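Local coordinates for protein adenosyl-chloride synthase (Thermotoga maritima, PDB 2ZBV) that binds adenosine and probably splits S-adenosyl-L-methionine with water or a halide as nucleophile, at residues Lys218-Val230 with Glu239-Leu251. Sequence-based numbering, arbitrary orientation.
Sequences KAFGDVDTGELLV and EIAVNLGDASQVL. With ADN (adenosine), chain F.
N243 pushes its side chain into the hollow formed where 220-225 curls back before strand 228-230; side chain and backbone together, it buries 122 Å², the most of any residue here. With CG anti to its backbone N (chi1 180°), the amide reaches past V223 CG2, which packs 3.6 Å from N243 CB, and ND2 gives a weak 3.4 Å bond to D224 O. The backbone of N243 is gripped as well: its O accepts from G226 N at 2.7 Å and its N donates to E227 O, tying the type II turn 224-227 to the type II turn 242-245. V242 CG1 settles against the carbonyl of G226, while T225 CG2 meets L244 CD1 beside the two turns. Turn 224-227 leads into strand 228-230, and strand 239-242 runs into turn 242-245; between these antiparallel strands L229 and A241 exchange backbone hydrogen bonds. On the face carrying L228, V230, I240 and V242, L228 CD2 fits between the methyls of its neighbours, tightly against V242 CG2 at 3.5 Å and more easily against I240 CG2 and L251 CD2. On the other face A241 CB meets the edge of the F220 ring, in its plane, 3.6 Å from CE1, and L229 CD2 lies against the same methyl. The adenine lies over one face of the ring, ADN C5 3.5 Å above its centre. ADN N6 donates to V242 O almost straight (174°), and L244 N donates to ADN N1, so the open end of the hairpin forms one wall of the adenosine pocket. A second subunit completes the site, its T125 packing on F220 and its F41 on L244. Within the chain, strand 210-216 runs parallel to 228-232, strand 183-185 flanks 237-242, and L251 of helix 247-251 packs on F212.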
ATOM      1  N   LYS A 218     -12.427 -17.546 -21.718  1.00 32.38           N
ATOM      2  CA  LYS A 218     -13.119 -16.762 -20.708  1.00 33.75           C
ATOM      3  C   LYS A 218     -12.292 -16.649 -19.433  1.00 33.95           C
ATOM      4  O   LYS A 218     -12.134 -15.557 -18.881  1.00 35.76           O
ATOM      5  CB  LYS A 218     -14.463 -17.409 -20.370  1.00 35.76           C
ATOM      6  CG  LYS A 218     -15.457 -17.446 -21.517  1.00 38.09           C
ATOM      7  CD  LYS A 218     -16.739 -18.143 -21.084  1.00 41.86           C
ATOM      8  CE  LYS A 218     -17.766 -18.183 -22.206  1.00 45.15           C
ATOM      9  NZ  LYS A 218     -18.984 -18.941 -21.790  1.00 47.13           N
ATOM     10  N   ALA A 219     -11.761 -17.780 -18.975  1.00 30.98           N
ATOM     11  CA  ALA A 219     -10.978 -17.816 -17.742  1.00 29.84           C
ATOM     12  C   ALA A 219      -9.556 -18.328 -17.950  1.00 27.80           C
ATOM     13  O   ALA A 219      -9.291 -19.102 -18.872  1.00 26.87           O
ATOM     14  CB  ALA A 219     -11.695 -18.686 -16.706  1.00 29.93           C
ATOM     15  N   PHE A 220      -8.648 -17.898 -17.078  1.00 24.39           N
ATOM     16  CA  PHE A 220      -7.247 -18.306 -17.157  1.00 24.54           C
ATOM     17  C   PHE A 220      -7.143 -19.832 -17.155  1.00 25.58           C
ATOM     18  O   PHE A 220      -6.372 -20.423 -17.925  1.00 26.21           O
ATOM     19  CB  PHE A 220      -6.464 -17.752 -15.960  1.00 22.75           C
ATOM     20  CG  PHE A 220      -6.611 -16.269 -15.769  1.00 23.57           C
ATOM     21  CD1 PHE A 220      -6.014 -15.373 -16.655  1.00 21.77           C
ATOM     22  CD2 PHE A 220      -7.356 -15.763 -14.701  1.00 22.61           C
ATOM     23  CE1 PHE A 220      -6.153 -13.994 -16.484  1.00 22.16           C
ATOM     24  CE2 PHE A 220      -7.501 -14.391 -14.519  1.00 21.54           C
ATOM     25  CZ  PHE A 220      -6.898 -13.502 -15.415  1.00 23.00           C
ATOM     26  N   GLY A 221      -7.932 -20.463 -16.290  1.00 24.57           N
ATOM     27  CA  GLY A 221      -7.904 -21.908 -16.176  1.00 27.80           C
ATOM     28  C   GLY A 221      -8.496 -22.672 -17.347  1.00 29.91           C
ATOM     29  O   GLY A 221      -8.564 -23.899 -17.301  1.00 29.25           O
ATOM     30  N   ASP A 222      -8.926 -21.965 -18.390  1.00 29.93           N
ATOM     31  CA  ASP A 222      -9.508 -22.628 -19.555  1.00 31.04           C
ATOM     32  C   ASP A 222      -8.445 -23.175 -20.498  1.00 30.64           C
ATOM     33  O   ASP A 222      -8.762 -23.833 -21.492  1.00 31.26           O
ATOM     34  CB  ASP A 222     -10.435 -21.682 -20.317  1.00 30.27           C
ATOM     35  CG  ASP A 222     -11.693 -21.368 -19.543  1.00 32.47           C
ATOM     36  OD1 ASP A 222     -12.079 -22.194 -18.687  1.00 32.93           O
ATOM     37  OD2 ASP A 222     -12.301 -20.308 -19.793  1.00 33.88           O
ATOM     38  N   VAL A 223      -7.187 -22.885 -20.189  1.00 28.30           N
ATOM     39  CA  VAL A 223      -6.074 -23.380 -20.981  1.00 28.16           C
ATOM     40  C   VAL A 223      -5.136 -24.041 -19.991  1.00 30.04           C
ATOM     41  O   VAL A 223      -5.271 -23.848 -18.780  1.00 27.11           O
ATOM     42  CB  VAL A 223      -5.338 -22.245 -21.737  1.00 28.84           C
ATOM     43  CG1 VAL A 223      -6.301 -21.559 -22.698  1.00 27.22           C
ATOM     44  CG2 VAL A 223      -4.745 -21.239 -20.751  1.00 25.53           C
ATOM     45  N   ASP A 224      -4.195 -24.835 -20.485  1.00 31.16           N
ATOM     46  CA  ASP A 224      -3.272 -25.495 -19.579  1.00 33.31           C
ATOM     47  C   ASP A 224      -2.338 -24.480 -18.937  1.00 32.82           C
ATOM     48  O   ASP A 224      -2.162 -23.370 -19.444  1.00 30.80           O
ATOM     49  CB  ASP A 224      -2.466 -26.561 -20.320  1.00 36.21           C
ATOM     50  CG  ASP A 224      -3.353 -27.624 -20.935  1.00 39.45           C
ATOM     51  OD1 ASP A 224      -4.304 -28.069 -20.252  1.00 42.88           O
ATOM     52  OD2 ASP A 224      -3.102 -28.019 -22.089  1.00 39.85           O
ATOM     53  N   THR A 225      -1.750 -24.869 -17.812  1.00 32.53           N
ATOM     54  CA  THR A 225      -0.832 -24.009 -17.089  1.00 32.46           C
ATOM     55  C   THR A 225       0.275 -23.548 -18.028  1.00 32.06           C
ATOM     56  O   THR A 225       0.788 -24.335 -18.824  1.00 32.20           O
ATOM     57  CB  THR A 225      -0.208 -24.766 -15.897  1.00 33.88           C
ATOM     58  OG1 THR A 225       0.512 -25.906 -16.382  1.00 39.40           O
ATOM     59  CG2 THR A 225      -1.294 -25.256 -14.950  1.00 32.78           C
ATOM     60  N   GLY A 226       0.626 -22.267 -17.952  1.00 28.85           N
ATOM     61  CA  GLY A 226       1.688 -21.746 -18.796  1.00 26.94           C
ATOM     62  C   GLY A 226       1.317 -21.368 -20.223  1.00 26.31           C
ATOM     63  O   GLY A 226       2.148 -20.823 -20.944  1.00 26.40           O
ATOM     64  N   GLU A 227       0.087 -21.649 -20.638  1.00 25.57           N
ATOM     65  CA  GLU A 227      -0.358 -21.318 -21.993  1.00 27.48           C
ATOM     66  C   GLU A 227      -0.948 -19.909 -22.111  1.00 26.03           C
ATOM     67  O   GLU A 227      -1.520 -19.383 -21.155  1.00 24.11           O
ATOM     68  CB  GLU A 227      -1.407 -22.328 -22.470  1.00 29.41           C
ATOM     69  CG  GLU A 227      -0.901 -23.750 -22.632  1.00 36.96           C
ATOM     70  CD  GLU A 227       0.314 -23.846 -23.539  1.00 39.07           C
ATOM     71  OE1 GLU A 227       0.315 -23.214 -24.618  1.00 42.52           O
ATOM     72  OE2 GLU A 227       1.268 -24.564 -23.174  1.00 43.59           O
ATOM     73  N   LEU A 228      -0.813 -19.320 -23.297  1.00 24.58           N
ATOM     74  CA  LEU A 228      -1.330 -17.979 -23.589  1.00 24.10           C
ATOM     75  C   LEU A 228      -2.829 -17.983 -23.884  1.00 24.45           C
ATOM     76  O   LEU A 228      -3.362 -18.944 -24.435  1.00 24.28           O
ATOM     77  CB  LEU A 228      -0.612 -17.386 -24.806  1.00 23.40           C
ATOM     78  CG  LEU A 228       0.795 -16.813 -24.641  1.00 25.07           C
ATOM     79  CD1 LEU A 228       1.475 -16.752 -26.009  1.00 25.52           C
ATOM     80  CD2 LEU A 228       0.719 -15.426 -23.999  1.00 20.91           C
ATOM     81  N   LEU A 229      -3.503 -16.897 -23.521  1.00 22.35           N
ATOM     82  CA  LEU A 229      -4.928 -16.769 -23.781  1.00 23.20           C
ATOM     83  C   LEU A 229      -5.298 -15.312 -23.995  1.00 24.78           C
ATOM     84  O   LEU A 229      -4.647 -14.401 -23.468  1.00 23.19           O
ATOM     85  CB  LEU A 229      -5.766 -17.319 -22.621  1.00 22.54           C
ATOM     86  CG  LEU A 229      -5.654 -16.600 -21.268  1.00 22.38           C
ATOM     87  CD1 LEU A 229      -7.002 -16.586 -20.557  1.00 23.35           C
ATOM     88  CD2 LEU A 229      -4.596 -17.289 -20.423  1.00 20.13           C
ATOM     89  N   VAL A 230      -6.346 -15.104 -24.781  1.00 23.30           N
ATOM     90  CA  VAL A 230      -6.857 -13.770 -25.051  1.00 24.64           C
ATOM     91  C   VAL A 230      -8.242 -13.747 -24.428  1.00 24.34           C
ATOM     92  O   VAL A 230      -9.043 -14.658 -24.643  1.00 22.17           O
ATOM     93  CB  VAL A 230      -6.957 -13.499 -26.572  1.00 26.93           C
ATOM     94  CG1 VAL A 230      -7.867 -12.317 -26.834  1.00 28.65           C
ATOM     95  CG2 VAL A 230      -5.566 -13.223 -27.139  1.00 27.11           C
ATOM     96  N   GLU A 239      -7.403  -8.446 -23.214  1.00 19.13           N
ATOM     97  CA  GLU A 239      -6.193  -8.674 -22.436  1.00 19.55           C
ATOM     98  C   GLU A 239      -5.539  -9.996 -22.830  1.00 19.97           C
ATOM     99  O   GLU A 239      -6.222 -10.958 -23.201  1.00 17.81           O
ATOM    100  CB  GLU A 239      -6.543  -8.693 -20.942  1.00 21.36           C
ATOM    101  CG  GLU A 239      -5.378  -8.981 -19.995  1.00 21.25           C
ATOM    102  CD  GLU A 239      -5.797  -8.887 -18.530  1.00 25.64           C
ATOM    103  OE1 GLU A 239      -6.457  -9.821 -18.026  1.00 26.74           O
ATOM    104  OE2 GLU A 239      -5.478  -7.868 -17.886  1.00 27.83           O
ATOM    105  N   ILE A 240      -4.211 -10.032 -22.776  1.00 20.42           N
ATOM    106  CA  ILE A 240      -3.479 -11.251 -23.087  1.00 21.17           C
ATOM    107  C   ILE A 240      -2.877 -11.722 -21.774  1.00 20.91           C
ATOM    108  O   ILE A 240      -2.220 -10.953 -21.075  1.00 18.54           O
ATOM    109  CB  ILE A 240      -2.335 -11.017 -24.108  1.00 22.80           C
ATOM    110  CG1 ILE A 240      -2.906 -10.553 -25.447  1.00 25.14           C
ATOM    111  CG2 ILE A 240      -1.547 -12.310 -24.321  1.00 22.36           C
ATOM    112  CD1 ILE A 240      -2.894  -9.056 -25.617  1.00 28.04           C
ATOM    113  N   ALA A 241      -3.117 -12.983 -21.433  1.00 19.17           N
ATOM    114  CA  ALA A 241      -2.586 -13.537 -20.194  1.00 19.73           C
ATOM    115  C   ALA A 241      -1.981 -14.914 -20.415  1.00 19.67           C
ATOM    116  O   ALA A 241      -2.223 -15.551 -21.438  1.00 19.63           O
ATOM    117  CB  ALA A 241      -3.695 -13.635 -19.153  1.00 19.38           C
ATOM    118  N   VAL A 242      -1.170 -15.347 -19.460  1.00 18.09           N
ATOM    119  CA  VAL A 242      -0.572 -16.679 -19.492  1.00 19.93           C
ATOM    120  C   VAL A 242      -1.138 -17.314 -18.233  1.00 19.60           C
ATOM    121  O   VAL A 242      -0.997 -16.763 -17.138  1.00 20.46           O
ATOM    122  CB  VAL A 242       0.980 -16.635 -19.394  1.00 20.07           C
ATOM    123  CG1 VAL A 242       1.534 -18.032 -19.148  1.00 21.51           C
ATOM    124  CG2 VAL A 242       1.570 -16.064 -20.684  1.00 19.03           C
ATOM    125  N   ASN A 243      -1.803 -18.453 -18.382  1.00 18.73           N
ATOM    126  CA  ASN A 243      -2.385 -19.121 -17.234  1.00 20.59           C
ATOM    127  C   ASN A 243      -1.321 -19.475 -16.204  1.00 22.31           C
ATOM    128  O   ASN A 243      -0.417 -20.266 -16.474  1.00 22.94           O
ATOM    129  CB  ASN A 243      -3.137 -20.377 -17.672  1.00 20.81           C
ATOM    130  CG  ASN A 243      -3.755 -21.103 -16.509  1.00 21.71           C
ATOM    131  OD1 ASN A 243      -4.139 -20.480 -15.523  1.00 22.74           O
ATOM    132  ND2 ASN A 243      -3.864 -22.423 -16.613  1.00 23.80           N
ATOM    133  N   LEU A 244      -1.432 -18.875 -15.023  1.00 23.22           N
ATOM    134  CA  LEU A 244      -0.481 -19.112 -13.942  1.00 25.03           C
ATOM    135  C   LEU A 244       0.927 -18.693 -14.346  1.00 26.73           C
ATOM    136  O   LEU A 244       1.918 -19.237 -13.853  1.00 28.95           O
ATOM    137  CB  LEU A 244      -0.504 -20.588 -13.524  1.00 24.08           C
ATOM    138  CG  LEU A 244      -1.745 -21.008 -12.718  1.00 25.14           C
ATOM    139  CD1 LEU A 244      -1.868 -22.532 -12.645  1.00 26.03           C
ATOM    140  CD2 LEU A 244      -1.654 -20.406 -11.326  1.00 22.98           C
ATOM    141  N   GLY A 245       1.005 -17.711 -15.242  1.00 26.46           N
ATOM    142  CA  GLY A 245       2.286 -17.210 -15.706  1.00 25.85           C
ATOM    143  C   GLY A 245       2.246 -15.711 -15.957  1.00 26.99           C
ATOM    144  O   GLY A 245       1.252 -15.049 -15.634  1.00 26.59           O
ATOM    145  N   ASP A 246       3.316 -15.188 -16.557  1.00 25.43           N
ATOM    146  CA  ASP A 246       3.465 -13.761 -16.842  1.00 25.18           C
ATOM    147  C   ASP A 246       3.507 -13.474 -18.345  1.00 25.30           C
ATOM    148  O   ASP A 246       4.530 -13.692 -18.995  1.00 24.43           O
ATOM    149  CB  ASP A 246       4.762 -13.256 -16.200  1.00 27.18           C
ATOM    150  CG  ASP A 246       4.924 -11.744 -16.290  1.00 28.73           C
ATOM    151  OD1 ASP A 246       4.541 -11.139 -17.315  1.00 28.61           O
ATOM    152  OD2 ASP A 246       5.456 -11.156 -15.327  1.00 31.54           O
ATOM    153  N   ALA A 247       2.408 -12.956 -18.884  1.00 24.77           N
ATOM    154  CA  ALA A 247       2.322 -12.646 -20.307  1.00 25.37           C
ATOM    155  C   ALA A 247       3.289 -11.550 -20.766  1.00 26.13           C
ATOM    156  O   ALA A 247       3.806 -11.606 -21.882  1.00 25.87           O
ATOM    157  CB  ALA A 247       0.887 -12.257 -20.670  1.00 24.09           C
ATOM    158  N   SER A 248       3.532 -10.551 -19.925  1.00 25.08           N
ATOM    159  CA  SER A 248       4.441  -9.481 -20.321  1.00 26.83           C
ATOM    160  C   SER A 248       5.842 -10.045 -20.554  1.00 28.29           C
ATOM    161  O   SER A 248       6.572  -9.560 -21.422  1.00 28.15           O
ATOM    162  CB  SER A 248       4.481  -8.368 -19.263  1.00 24.00           C
ATOM    163  OG  SER A 248       5.047  -8.822 -18.051  1.00 27.25           O
ATOM    164  N   GLN A 249       6.207 -11.075 -19.791  1.00 28.93           N
ATOM    165  CA  GLN A 249       7.518 -11.710 -19.935  1.00 31.14           C
ATOM    166  C   GLN A 249       7.560 -12.608 -21.169  1.00 29.40           C
ATOM    167  O   GLN A 249       8.519 -12.580 -21.935  1.00 29.03           O
ATOM    168  CB  GLN A 249       7.863 -12.547 -18.697  1.00 33.40           C
ATOM    169  CG  GLN A 249       8.145 -11.737 -17.435  1.00 40.00           C
ATOM    170  CD  GLN A 249       8.550 -12.619 -16.259  1.00 44.60           C
ATOM    171  OE1 GLN A 249       9.520 -13.374 -16.340  1.00 47.88           O
ATOM    172  NE2 GLN A 249       7.807 -12.523 -15.160  1.00 46.41           N
ATOM    173  N   VAL A 250       6.516 -13.407 -21.354  1.00 28.21           N
ATOM    174  CA  VAL A 250       6.434 -14.311 -22.498  1.00 28.52           C
ATOM    175  C   VAL A 250       6.431 -13.550 -23.821  1.00 29.66           C
ATOM    176  O   VAL A 250       7.139 -13.915 -24.761  1.00 31.16           O
ATOM    177  CB  VAL A 250       5.165 -15.187 -22.410  1.00 26.57           C
ATOM    178  CG1 VAL A 250       4.950 -15.945 -23.716  1.00 26.24           C
ATOM    179  CG2 VAL A 250       5.304 -16.162 -21.247  1.00 26.72           C
ATOM    180  N   LEU A 251       5.633 -12.491 -23.886  1.00 29.29           N
ATOM    181  CA  LEU A 251       5.528 -11.676 -25.088  1.00 29.98           C
ATOM    182  C   LEU A 251       6.696 -10.703 -25.171  1.00 31.88           C
ATOM    183  O   LEU A 251       7.028 -10.207 -26.250  1.00 30.77           O
ATOM    184  CB  LEU A 251       4.215 -10.890 -25.074  1.00 27.71           C
ATOM    185  CG  LEU A 251       2.922 -11.708 -24.980  1.00 27.11           C
ATOM    186  CD1 LEU A 251       1.734 -10.762 -24.872  1.00 25.81           C
ATOM    187  CD2 LEU A 251       2.781 -12.608 -26.203  1.00 27.06           C
TER
HETATM  188  O5' ADN F 503      -9.866 -12.432 -10.025  1.00 24.65           O
HETATM  189  C5' ADN F 503      -8.711 -12.167  -9.241  1.00 21.15           C
HETATM  190  C4' ADN F 503      -7.828 -13.409  -9.248  1.00 20.63           C
HETATM  191  O4' ADN F 503      -7.378 -13.727 -10.589  1.00 20.47           O
HETATM  192  C3' ADN F 503      -6.550 -13.228  -8.401  1.00 17.99           C
HETATM  193  O3' ADN F 503      -6.771 -13.676  -7.074  1.00 16.29           O
HETATM  194  C2' ADN F 503      -5.475 -14.039  -9.177  1.00 18.79           C
HETATM  195  O2' ADN F 503      -4.937 -15.114  -8.383  1.00 18.96           O
HETATM  196  C1' ADN F 503      -6.191 -14.552 -10.434  1.00 19.10           C
HETATM  197  N9  ADN F 503      -5.330 -14.400 -11.616  1.00 21.96           N
HETATM  198  C8  ADN F 503      -4.920 -13.213 -12.175  1.00 19.42           C
HETATM  199  N7  ADN F 503      -4.164 -13.440 -13.205  1.00 21.12           N
HETATM  200  C5  ADN F 503      -4.033 -14.772 -13.382  1.00 19.57           C
HETATM  201  C6  ADN F 503      -3.342 -15.603 -14.318  1.00 20.93           C
HETATM  202  N6  ADN F 503      -2.593 -15.042 -15.329  1.00 19.53           N
HETATM  203  N1  ADN F 503      -3.437 -16.944 -14.191  1.00 18.91           N
HETATM  204  C2  ADN F 503      -4.161 -17.505 -13.214  1.00 18.40           C
HETATM  205  N3  ADN F 503      -4.821 -16.762 -12.319  1.00 20.47           N
HETATM  206  C4  ADN F 503      -4.784 -15.412 -12.367  1.00 20.21           C